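Local coordinates for protein N-acetylmuramoyl-L-alanine amidase (Mycolicibacterium smegmatis, PDB 7AGM) that probably hydrolyses the amide bond between N-acetylmuramic acid and L-alanine in peptidoglycan, as a zinc-dependent amidase, at residues 17-21 and 40-44; 29-33 and 169-173; 108-112 and 155-159; 24-30 and 84-90. All blocks are in the same frame, centred on the assembly; numbering follows the deposited sequence. Where two conformers were deposited one is given.

Contact 1. Residues 17-21 and 40-44. With ZN (zinc ion), chain C.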
loop_
_atom_site.group_PDB
_atom_site.type_symbol
_atom_site.label_atom_id
_atom_site.label_comp_id
_atom_site.label_asym_id
_atom_site.label_seq_id
_atom_site.Cartn_x
_atom_site.Cartn_y
_atom_site.Cartn_z
ATOM N N HIS A 17 5.020 7.642 1.083
ATOM C CA HIS A 17 5.805 8.862 0.905
ATOM C C HIS A 17 5.344 9.980 1.828
ATOM O O HIS A 17 4.461 9.761 2.660
ATOM C CB HIS A 17 5.879 9.261 -0.573
ATOM C CG HIS A 17 6.276 8.121 -1.452
ATOM N ND1 HIS A 17 7.586 7.713 -1.593
ATOM C CD2 HIS A 17 5.532 7.262 -2.187
ATOM C CE1 HIS A 17 7.632 6.665 -2.397
ATOM N NE2 HIS A 17 6.399 6.364 -2.763
ATOM N N ASN A 18 5.958 11.161 1.716
ATOM C CA ASN A 18 5.660 12.297 2.578
ATOM C C ASN A 18 5.137 13.454 1.741
ATOM O O ASN A 18 5.471 13.586 0.561
ATOM C CB ASN A 18 6.913 12.846 3.279
ATOM C CG ASN A 18 7.733 11.783 3.972
ATOM O OD1 ASN A 18 7.204 10.846 4.569
ATOM N ND2 ASN A 18 9.051 11.944 3.916
ATOM N N GLY A 19 4.355 14.324 2.385
ATOM C CA GLY A 19 3.908 15.540 1.730
ATOM C C GLY A 19 4.993 16.582 1.558
ATOM O O GLY A 19 4.826 17.512 0.763
ATOM N N ALA A 20 6.093 16.455 2.297
ATOM C CA ALA A 20 7.256 17.304 2.104
ATOM C C ALA A 20 8.489 16.523 2.528
ATOM O O ALA A 20 8.413 15.637 3.383
ATOM C CB ALA A 20 7.145 18.604 2.902
ATOM N N ASN A 21 9.624 16.851 1.915
ATOM C CA ASN A 21 10.870 16.146 2.175
ATOM C C ASN A 21 11.978 17.137 2.497
ATOM O O ASN A 21 11.965 18.283 2.039
ATOM C CB ASN A 21 11.294 15.276 0.987
ATOM C CG ASN A 21 10.326 14.146 0.724
ATOM O OD1 ASN A 21 10.382 13.099 1.371
ATOM N ND2 ASN A 21 9.428 14.352 -0.231
ATOM N N GLN A 40 13.551 7.857 3.185
ATOM C CA GLN A 40 12.370 8.077 2.365
ATOM C C GLN A 40 12.772 8.395 0.935
ATOM O O GLN A 40 13.929 8.706 0.641
ATOM C CB GLN A 40 11.466 9.188 2.921
ATOM C CG GLN A 40 10.355 8.683 3.835
ATOM C CD GLN A 40 9.400 7.730 3.131
ATOM O OE1 GLN A 40 9.333 7.685 1.902
ATOM N NE2 GLN A 40 8.653 6.963 3.913
ATOM N N GLU A 41 11.789 8.287 0.046
ATOM C CA GLU A 41 11.891 8.739 -1.332
ATOM C C GLU A 41 10.732 9.688 -1.571
ATOM O O GLU A 41 9.673 9.556 -0.952
ATOM C CB GLU A 41 11.745 7.581 -2.318
ATOM C CG GLU A 41 12.927 6.661 -2.385
ATOM C CD GLU A 41 14.120 7.299 -3.064
ATOM O OE1 GLU A 41 13.926 8.199 -3.909
ATOM O OE2 GLU A 41 15.256 6.902 -2.746
ATOM N N SER A 42 10.926 10.645 -2.481
ATOM C CA SER A 42 9.880 11.630 -2.732
ATOM C C SER A 42 8.616 10.991 -3.298
ATOM O O SER A 42 7.507 11.475 -3.044
ATOM C CB SER A 42 10.400 12.706 -3.686
ATOM O OG SER A 42 10.879 12.119 -4.882
ATOM N N GLY A 43 8.756 9.911 -4.049
ATOM C CA GLY A 43 7.645 9.361 -4.794
ATOM C C GLY A 43 7.614 9.886 -6.218
ATOM O O GLY A 43 8.270 10.867 -6.569
ATOM N N THR A 44 6.836 9.207 -7.055
ATOM C CA THR A 44 6.740 9.590 -8.453
ATOM C C THR A 44 5.640 10.635 -8.625
ATOM O O THR A 44 5.117 11.186 -7.654
ATOM C CB THR A 44 6.606 8.352 -9.342
ATOM O OG1 THR A 44 6.758 8.731 -10.720
ATOM C CG2 THR A 44 5.254 7.671 -9.139
HETATM ZN ZN ZN C . 5.633 4.706 -3.821
HETATM O O HOH W 1 8.527 11.132 0.670
HETATM O O HOH W 2 7.207 5.215 -5.184
HETATM O O HOH W 3 7.495 3.531 -3.478
HETATM O O HOH W 4 5.521 3.574 -5.557
#

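Contact 2. Residues 29-33 and 169-173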
loop_
_atom_site.group_PDB
_atom_site.type_symbol
_atom_site.label_atom_id
_atom_site.label_comp_id
_atom_site.label_asym_id
_atom_site.label_seq_id
_atom_site.Cartn_x
_atom_site.Cartn_y
_atom_site.Cartn_z
ATOM N N VAL A 29 18.612 3.464 6.576
ATOM C CA VAL A 29 17.831 2.712 7.559
ATOM C C VAL A 29 17.842 1.241 7.157
ATOM O O VAL A 29 18.005 0.931 5.969
ATOM C CB VAL A 29 16.399 3.266 7.690
ATOM C CG1 VAL A 29 16.413 4.762 8.005
ATOM C CG2 VAL A 29 15.589 2.980 6.434
ATOM N N PRO A 30 17.681 0.310 8.093
ATOM C CA PRO A 30 17.773 -1.111 7.740
ATOM C C PRO A 30 16.629 -1.560 6.846
ATOM O O PRO A 30 15.500 -1.072 6.939
ATOM C CB PRO A 30 17.711 -1.819 9.099
ATOM C CG PRO A 30 17.038 -0.854 10.001
ATOM C CD PRO A 30 17.464 0.505 9.537
ATOM N N THR A 31 16.942 -2.522 5.976
ATOM C CA THR A 31 15.973 -3.095 5.052
ATOM C C THR A 31 15.308 -4.350 5.586
ATOM O O THR A 31 14.274 -4.764 5.046
ATOM C CB THR A 31 16.674 -3.498 3.754
ATOM O OG1 THR A 31 17.627 -4.541 4.034
ATOM C CG2 THR A 31 17.375 -2.315 3.140
ATOM N N GLY A 32 15.889 -4.985 6.607
ATOM C CA GLY A 32 15.402 -6.253 7.102
ATOM C C GLY A 32 16.092 -7.462 6.514
ATOM O O GLY A 32 15.850 -8.585 6.982
ATOM N N ARG A 33 16.950 -7.276 5.515
ATOM C CA ARG A 33 17.714 -8.373 4.935
ATOM C C ARG A 33 19.213 -8.100 4.961
ATOM O O ARG A 33 19.964 -8.632 4.141
ATOM C CB ARG A 33 17.223 -8.718 3.530
ATOM C CG ARG A 33 15.763 -9.126 3.504
ATOM C CD ARG A 33 15.333 -9.553 2.118
ATOM N NE ARG A 33 13.884 -9.633 2.012
ATOM C CZ ARG A 33 13.166 -10.744 2.132
ATOM N NH1 ARG A 33 13.760 -11.915 2.353
ATOM N NH2 ARG A 33 11.843 -10.684 2.021
ATOM N N ALA A 169 11.457 -2.459 2.420
ATOM C CA ALA A 169 11.716 -2.516 3.859
ATOM C C ALA A 169 10.434 -2.698 4.666
ATOM O O ALA A 169 10.402 -3.471 5.631
ATOM C CB ALA A 169 12.473 -1.263 4.308
ATOM N N GLY A 170 9.363 -1.992 4.297
ATOM C CA GLY A 170 8.129 -2.102 5.061
ATOM C C GLY A 170 7.536 -3.498 5.042
ATOM O O GLY A 170 6.955 -3.946 6.035
ATOM N N LEU A 171 7.676 -4.209 3.918
ATOM C CA LEU A 171 7.239 -5.599 3.830
ATOM C C LEU A 171 8.204 -6.536 4.547
ATOM O O LEU A 171 7.775 -7.416 5.306
ATOM C CB LEU A 171 7.094 -6.000 2.359
ATOM C CG LEU A 171 5.926 -5.326 1.621
ATOM C CD1 LEU A 171 5.984 -5.679 0.144
ATOM C CD2 LEU A 171 4.572 -5.701 2.197
ATOM N N ASN A 172 9.511 -6.344 4.354
ATOM C CA ASN A 172 10.484 -7.233 4.989
ATOM C C ASN A 172 10.361 -7.190 6.505
ATOM O O ASN A 172 10.556 -8.204 7.184
ATOM C CB ASN A 172 11.903 -6.814 4.615
ATOM C CG ASN A 172 12.203 -6.966 3.147
ATOM O OD1 ASN A 172 11.548 -7.727 2.436
ATOM N ND2 ASN A 172 13.233 -6.268 2.689
ATOM N N LEU A 173 10.075 -6.018 7.056
ATOM C CA LEU A 173 10.130 -5.841 8.500
ATOM C C LEU A 173 8.806 -6.129 9.196
ATOM O O LEU A 173 8.779 -6.196 10.432
ATOM C CB LEU A 173 10.619 -4.427 8.841
ATOM C CG LEU A 173 12.069 -4.104 8.456
ATOM C CD1 LEU A 173 12.336 -2.601 8.464
ATOM C CD2 LEU A 173 13.037 -4.834 9.387
#

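Contact 3. Residues 108-112 and 155-159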
loop_
_atom_site.group_PDB
_atom_site.type_symbol
_atom_site.label_atom_id
_atom_site.label_comp_id
_atom_site.label_asym_id
_atom_site.label_seq_id
_atom_site.Cartn_x
_atom_site.Cartn_y
_atom_site.Cartn_z
ATOM N N ALA A 108 1.653 4.433 -5.755
ATOM C CA ALA A 108 1.477 4.479 -7.199
ATOM C C ALA A 108 2.847 4.442 -7.854
ATOM O O ALA A 108 3.833 4.934 -7.297
ATOM C CB ALA A 108 0.712 5.724 -7.662
ATOM N N ASP A 109 2.896 3.865 -9.048
ATOM C CA ASP A 109 4.133 3.439 -9.674
ATOM C C ASP A 109 4.530 4.366 -10.815
ATOM O O ASP A 109 3.733 5.166 -11.319
ATOM C CB ASP A 109 3.949 2.027 -10.236
ATOM C CG ASP A 109 5.250 1.290 -10.414
ATOM O OD1 ASP A 109 6.274 1.705 -9.820
ATOM O OD2 ASP A 109 5.236 0.289 -11.157
ATOM N N GLY A 110 5.790 4.241 -11.215
ATOM C CA GLY A 110 6.276 4.846 -12.436
ATOM C C GLY A 110 6.850 3.794 -13.362
ATOM O O GLY A 110 7.908 3.223 -13.077
ATOM N N GLY A 111 6.151 3.507 -14.455
ATOM C CA GLY A 111 6.603 2.534 -15.420
ATOM C C GLY A 111 6.468 3.056 -16.836
ATOM O O GLY A 111 6.151 4.234 -17.054
ATOM N N PRO A 112 6.704 2.199 -17.825
ATOM C CA PRO A 112 6.565 2.622 -19.224
ATOM C C PRO A 112 5.171 3.163 -19.479
ATOM O O PRO A 112 4.176 2.576 -19.027
ATOM C CB PRO A 112 6.811 1.325 -20.015
ATOM C CG PRO A 112 6.594 0.223 -19.035
ATOM C CD PRO A 112 7.039 0.769 -17.714
ATOM N N THR A 155 0.248 -4.601 -16.694
ATOM C CA THR A 155 0.718 -5.223 -17.922
ATOM C C THR A 155 2.237 -5.238 -18.040
ATOM O O THR A 155 2.763 -5.831 -18.987
ATOM C CB THR A 155 0.140 -4.474 -19.131
ATOM O OG1 THR A 155 0.523 -3.092 -19.067
ATOM C CG2 THR A 155 -1.383 -4.569 -19.152
ATOM N N TYR A 156 2.951 -4.615 -17.103
ATOM C CA TYR A 156 4.369 -4.327 -17.271
ATOM C C TYR A 156 5.259 -4.829 -16.143
ATOM O O TYR A 156 6.485 -4.712 -16.256
ATOM C CB TYR A 156 4.593 -2.813 -17.449
ATOM C CG TYR A 156 4.198 -1.988 -16.240
ATOM C CD1 TYR A 156 2.881 -1.577 -16.047
ATOM C CD2 TYR A 156 5.142 -1.629 -15.286
ATOM C CE1 TYR A 156 2.521 -0.828 -14.940
ATOM C CE2 TYR A 156 4.787 -0.876 -14.173
ATOM C CZ TYR A 156 3.476 -0.481 -14.005
ATOM O OH TYR A 156 3.117 0.262 -12.902
ATOM N N ILE A 157 4.695 -5.368 -15.063
ATOM C CA ILE A 157 5.483 -5.889 -13.954
ATOM C C ILE A 157 4.609 -6.899 -13.229
ATOM O O ILE A 157 3.379 -6.791 -13.237
ATOM C CB ILE A 157 5.964 -4.748 -13.019
ATOM C CG1 ILE A 157 6.882 -5.299 -11.918
ATOM C CG2 ILE A 157 4.768 -3.998 -12.435
ATOM C CD1 ILE A 157 7.513 -4.229 -11.057
ATOM N N GLY A 158 5.245 -7.902 -12.627
ATOM C CA GLY A 158 4.529 -8.916 -11.882
ATOM C C GLY A 158 3.831 -9.925 -12.778
ATOM O O GLY A 158 3.963 -9.918 -14.007
ATOM N N GLN A 159 3.067 -10.810 -12.136
ATOM C CA GLN A 159 2.313 -11.855 -12.827
ATOM C C GLN A 159 0.870 -11.817 -12.342
ATOM O O GLN A 159 0.595 -12.113 -11.175
ATOM C CB GLN A 159 2.929 -13.235 -12.586
ATOM C CG GLN A 159 4.287 -13.425 -13.244
ATOM C CD GLN A 159 4.229 -13.284 -14.757
ATOM O OE1 GLN A 159 3.208 -13.577 -15.383
ATOM N NE2 GLN A 159 5.327 -12.828 -15.350
#

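Contact 4. Residues 24-30 and 84-90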
loop_
_atom_site.group_PDB
_atom_site.type_symbol
_atom_site.label_atom_id
_atom_site.label_comp_id
_atom_site.label_asym_id
_atom_site.label_seq_id
_atom_site.Cartn_x
_atom_site.Cartn_y
_atom_site.Cartn_z
ATOM N N SER A 24 16.934 14.876 5.550
ATOM C CA SER A 24 16.980 13.688 6.396
ATOM C C SER A 24 16.430 12.438 5.717
ATOM O O SER A 24 16.597 11.340 6.255
ATOM C CB SER A 24 16.266 13.940 7.729
ATOM O OG SER A 24 14.946 14.414 7.532
ATOM N N ILE A 25 15.793 12.567 4.550
ATOM C CA ILE A 25 15.277 11.390 3.859
ATOM C C ILE A 25 16.369 10.544 3.222
ATOM O O ILE A 25 16.102 9.403 2.839
ATOM C CB ILE A 25 14.167 11.728 2.841
ATOM C CG1 ILE A 25 14.757 12.366 1.581
ATOM C CG2 ILE A 25 13.110 12.627 3.485
ATOM C CD1 ILE A 25 13.735 12.601 0.480
ATOM N N GLY A 26 17.592 11.066 3.102
ATOM C CA GLY A 26 18.692 10.273 2.579
ATOM C C GLY A 26 19.411 9.400 3.591
ATOM O O GLY A 26 20.201 8.537 3.189
ATOM N N ARG A 27 19.157 9.600 4.883
ATOM C CA ARG A 27 19.788 8.791 5.919
ATOM C C ARG A 27 19.449 7.316 5.733
ATOM O O ARG A 27 18.333 6.962 5.344
ATOM C CB ARG A 27 19.315 9.258 7.295
ATOM C CG ARG A 27 19.937 8.493 8.454
ATOM C CD ARG A 27 19.413 8.982 9.793
ATOM N NE ARG A 27 17.959 8.886 9.885
ATOM C CZ ARG A 27 17.305 7.805 10.299
ATOM N NH1 ARG A 27 17.978 6.720 10.657
ATOM N NH2 ARG A 27 15.981 7.808 10.352
ATOM N N GLN A 28 20.423 6.453 6.017
ATOM C CA GLN A 28 20.276 5.024 5.766
ATOM C C GLN A 28 19.560 4.333 6.920
ATOM O O GLN A 28 19.857 4.578 8.093
ATOM C CB GLN A 28 21.650 4.390 5.562
ATOM C CG GLN A 28 22.354 4.863 4.301
ATOM C CD GLN A 28 21.564 4.553 3.041
ATOM O OE1 GLN A 28 21.456 3.397 2.630
ATOM N NE2 GLN A 28 21.012 5.587 2.420
ATOM N N VAL A 29 18.612 3.464 6.576
ATOM C CA VAL A 29 17.831 2.712 7.559
ATOM C C VAL A 29 17.842 1.241 7.157
ATOM O O VAL A 29 18.005 0.931 5.969
ATOM C CB VAL A 29 16.399 3.266 7.690
ATOM C CG1 VAL A 29 16.413 4.762 8.005
ATOM C CG2 VAL A 29 15.589 2.980 6.434
ATOM N N PRO A 30 17.681 0.310 8.093
ATOM C CA PRO A 30 17.773 -1.111 7.740
ATOM C C PRO A 30 16.629 -1.560 6.846
ATOM O O PRO A 30 15.500 -1.072 6.939
ATOM C CB PRO A 30 17.711 -1.819 9.099
ATOM C CG PRO A 30 17.038 -0.854 10.001
ATOM C CD PRO A 30 17.464 0.505 9.537
ATOM N N LEU A 84 7.081 16.418 6.698
ATOM C CA LEU A 84 7.849 15.182 6.754
ATOM C C LEU A 84 7.024 14.061 7.378
ATOM O O LEU A 84 6.196 14.287 8.264
ATOM C CB LEU A 84 9.125 15.390 7.571
ATOM C CG LEU A 84 10.237 16.212 6.922
ATOM C CD1 LEU A 84 11.325 16.507 7.938
ATOM C CD2 LEU A 84 10.807 15.473 5.727
ATOM N N GLY A 85 7.258 12.842 6.891
ATOM C CA GLY A 85 6.669 11.645 7.449
ATOM C C GLY A 85 7.752 10.649 7.820
ATOM O O GLY A 85 8.940 10.886 7.579
ATOM N N PRO A 86 7.369 9.515 8.408
ATOM C CA PRO A 86 8.369 8.603 8.979
ATOM C C PRO A 86 9.155 7.852 7.912
ATOM O O PRO A 86 8.694 7.641 6.791
ATOM C CB PRO A 86 7.527 7.624 9.808
ATOM C CG PRO A 86 6.192 8.290 9.983
ATOM C CD PRO A 86 5.996 9.103 8.742
ATOM N N CYS A 87 10.362 7.428 8.300
ATOM C CA CYS A 87 11.193 6.588 7.442
ATOM C C CYS A 87 10.537 5.226 7.209
ATOM O O CYS A 87 9.637 4.798 7.939
ATOM C CB CYS A 87 12.561 6.355 8.084
ATOM S SG CYS A 87 13.495 7.855 8.423
ATOM N N VAL A 88 11.035 4.519 6.188
ATOM C CA VAL A 88 10.426 3.249 5.795
ATOM C C VAL A 88 10.548 2.199 6.891
ATOM O O VAL A 88 9.642 1.379 7.067
ATOM C CB VAL A 88 10.961 2.753 4.435
ATOM C CG1 VAL A 88 10.487 3.667 3.299
ATOM C CG2 VAL A 88 12.469 2.647 4.456
ATOM N N ASP A 89 11.650 2.203 7.648
ATOM C CA ASP A 89 11.752 1.273 8.770
ATOM C C ASP A 89 10.812 1.672 9.903
ATOM O O ASP A 89 10.199 0.805 10.543
ATOM C CB ASP A 89 13.202 1.131 9.248
ATOM C CG ASP A 89 13.789 2.427 9.791
ATOM O OD1 ASP A 89 13.383 3.524 9.347
ATOM O OD2 ASP A 89 14.698 2.341 10.643
ATOM N N GLU A 90 10.666 2.982 10.137
ATOM C CA GLU A 90 9.754 3.475 11.166
ATOM C C GLU A 90 8.301 3.128 10.849
ATOM O O GLU A 90 7.521 2.827 11.756
ATOM C CB GLU A 90 9.931 4.988 11.339
ATOM C CG GLU A 90 11.301 5.387 11.886
ATOM C CD GLU A 90 11.532 6.903 11.954
ATOM O OE1 GLU A 90 10.951 7.660 11.146
ATOM O OE2 GLU A 90 12.315 7.337 12.827
HETATM O O HOH W 5 14.549 5.614 11.206
HETATM O O HOH W 6 16.838 3.839 11.654
#

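Contact 1. Residues 17-21 and 40-44
H17 lays its imidazole across the loop backbone of E41, S42 and G43. The H17 CB rests against the S42 carbonyl, with CB to O at 3.7 Å. With chi1 at -49°, CG lies beside the H17 backbone N, and the ring reaches over G43: G43 CA sits 3.6 Å from the ring centroid, almost on the ring normal, so its C-H points into one face as a CH-pi contact. ND1 turns to the E41 carbonyl and donates to E41 O at 2.9 Å; the bond leaves slightly tilted from the ring plane and meets the oxygen from above the carbonyl plane. The other nitrogen, NE2, binds the zinc ion at 2.1 Å. This is the His-Glu-His site of the Amidase_3 zinc amidases: E52 and H107 complete the protein ligands, and three waters fill the remaining positions. E41 O is a second-shell partner that, with the zinc bond, restrains the rotation of the ring. Beside it, the N18 amide packs on the aliphatic part of Q40, ND2 to CG at 3.5 Å, with the two amide planes steeply inclined. In this conformer of Q40, one of two, OE1 accepts from E41 N, while NE2 donates to P86 O. N18 ND2 in turn donates to N21 OD1, and N21 sets its own ND2 3.7 Å from S42 CA.

Contact 2. Residues 29-33 and 169-173
The N172 amide fits between the backbone of T31 and the guanidinium of R33, and each end of it is used. ND2 donates to T31 O at 3.0 Å; the acceptor lies in the amide plane, although the nitrogen stands above the T31 carbonyl plane. On the other end, OD1 takes NH2 of R33 at 3.0 Å, with a weaker bond from R33 NE to the same oxygen. The guanidinium presents its edge here and stands nearly square to the amide, the planes 87° apart. R33 reaches the spot because its chain is extended from CG to NE (chi2 -176°), running past the amide with CG and CD. Beside this polar group L173 adds the apolar contact: its CD2 lies 3.6 Å from G32 CA, and its CD1 touches P30 O at 3.8 Å. A169 brings CA to within 3.6 Å of T31 O. P30 O is buried here without a polar partner.

Further out, S166 O takes a second hydrogen from N172 ND2, and P125 O one from R33 NH2, so both flat groups are fixed by backbone carbonyls beyond the contact. The turn itself is shaped from within: T31 OG1 accepts from R33 N at 3.2 Å, and the chain passes G32 with a positive phi of 94°, a conformation glycine takes easily. The arrangement is that of an ST turn in the connection between the antiparallel strands 28-30 and 36-38, seated on the short helix 169-173 that precedes strand 178-185 of the main sheet.

Contact 3. Residues 108-112 and 155-159
D109 and Y156 approach from opposite directions, and the tyrosine hydroxyl donates to one carboxylate oxygen. D109 is where strand 102-109 finishes. Its chi1 of -158° sets CG roughly opposite the backbone N and carries OD2 to Y156 OH, 2.7 Å away. The hydroxyl comes in on the anti side of OD2, a little out of the carboxylate plane. Carboxylate and ring are inclined by only 22°, and OD2 lies at the ring edge, in its plane, 3.3 Å from Y156 CE2, while D109 CB also comes to 3.3 Å from OH. Strand 102-109 belongs to the mixed sheet of this zinc amidase and carries the zinc ligand H107 two residues earlier; the D109 side chain is about 7 Å from the metal, so the tyrosine is tied to the margin of the metal site.

Past the strand, the chain bends along Y156. G111 turns its CA toward the ring, 4.1 Å from CE2; its N is held by N185 OD1. P112 then packs obliquely against the base of the tyrosine: CD is 3.9 Å from CD2, and CG is 4.0 Å from CB. Y156 meets this row with chi1 at 64°, its CG tucked between the backbone N and the carbonyl carbon. I157, next in the loop, approaches D109 loosely and otherwise packs on H119, N163 and R165.

Contact 4. Residues 24-30 and 84-90
A chi1 of 63° on D89, with CG between its backbone N and carbonyl carbon, swings the carboxylate against V29, and a bend at chi3 (57°) in R27 curls the guanidinium back toward C87 and the same aspartate. D89 OD1 lies 3.5 Å from V29 CB, and OD2 the same distance from P30 CD, so the acid rests on aliphatic carbons. V29 CG2 also meets V88 CG2 at 3.7 Å, the two side chains at about a right angle. R27 NH2 stops 3.1 Å from C87 SG, half of the disulfide with C39 that ties the start of helix 88-98 to the residue just after strand 36-38. C87 is the N-cap residue; its backbone N donates to the E90 carboxylate, OE1, at 2.9 Å, a side-chain bond across the first turn of the helix. Between R27 and D89 stand two waters in the guanidinium plane: one links NH2 to OD1, the other NH1 to OD2. Opposite charges thus face each other through solvent, with R27 NH2 still 4.4 Å from E90 OE2, and their attraction is probably weaker than between groups in direct contact.

Overall arrangement
Contacts 1, 4 and 2 follow one another around the 17-44 region, while contact 3 lies across the zinc ion. Contacts 1 and 4 have centres about 10 Å apart and touch through Q40 and P86; their segments alternate along the chain. Contact 4 shares strand 28-30 with contact 2, centres about 11 Å apart, and V88 and D89 of helix 88-98 pack on A169 and L173 of helix 169-173. Contact 3, in series after contacts 1 and 4 and nested within the loop closed by contact 2, meets contact 1 where T44 packs on A108 and D109. Thus the region between strand 10-15 and helix 52-69 meets helices 88-98 and 169-173 and supplies zinc ligand H17.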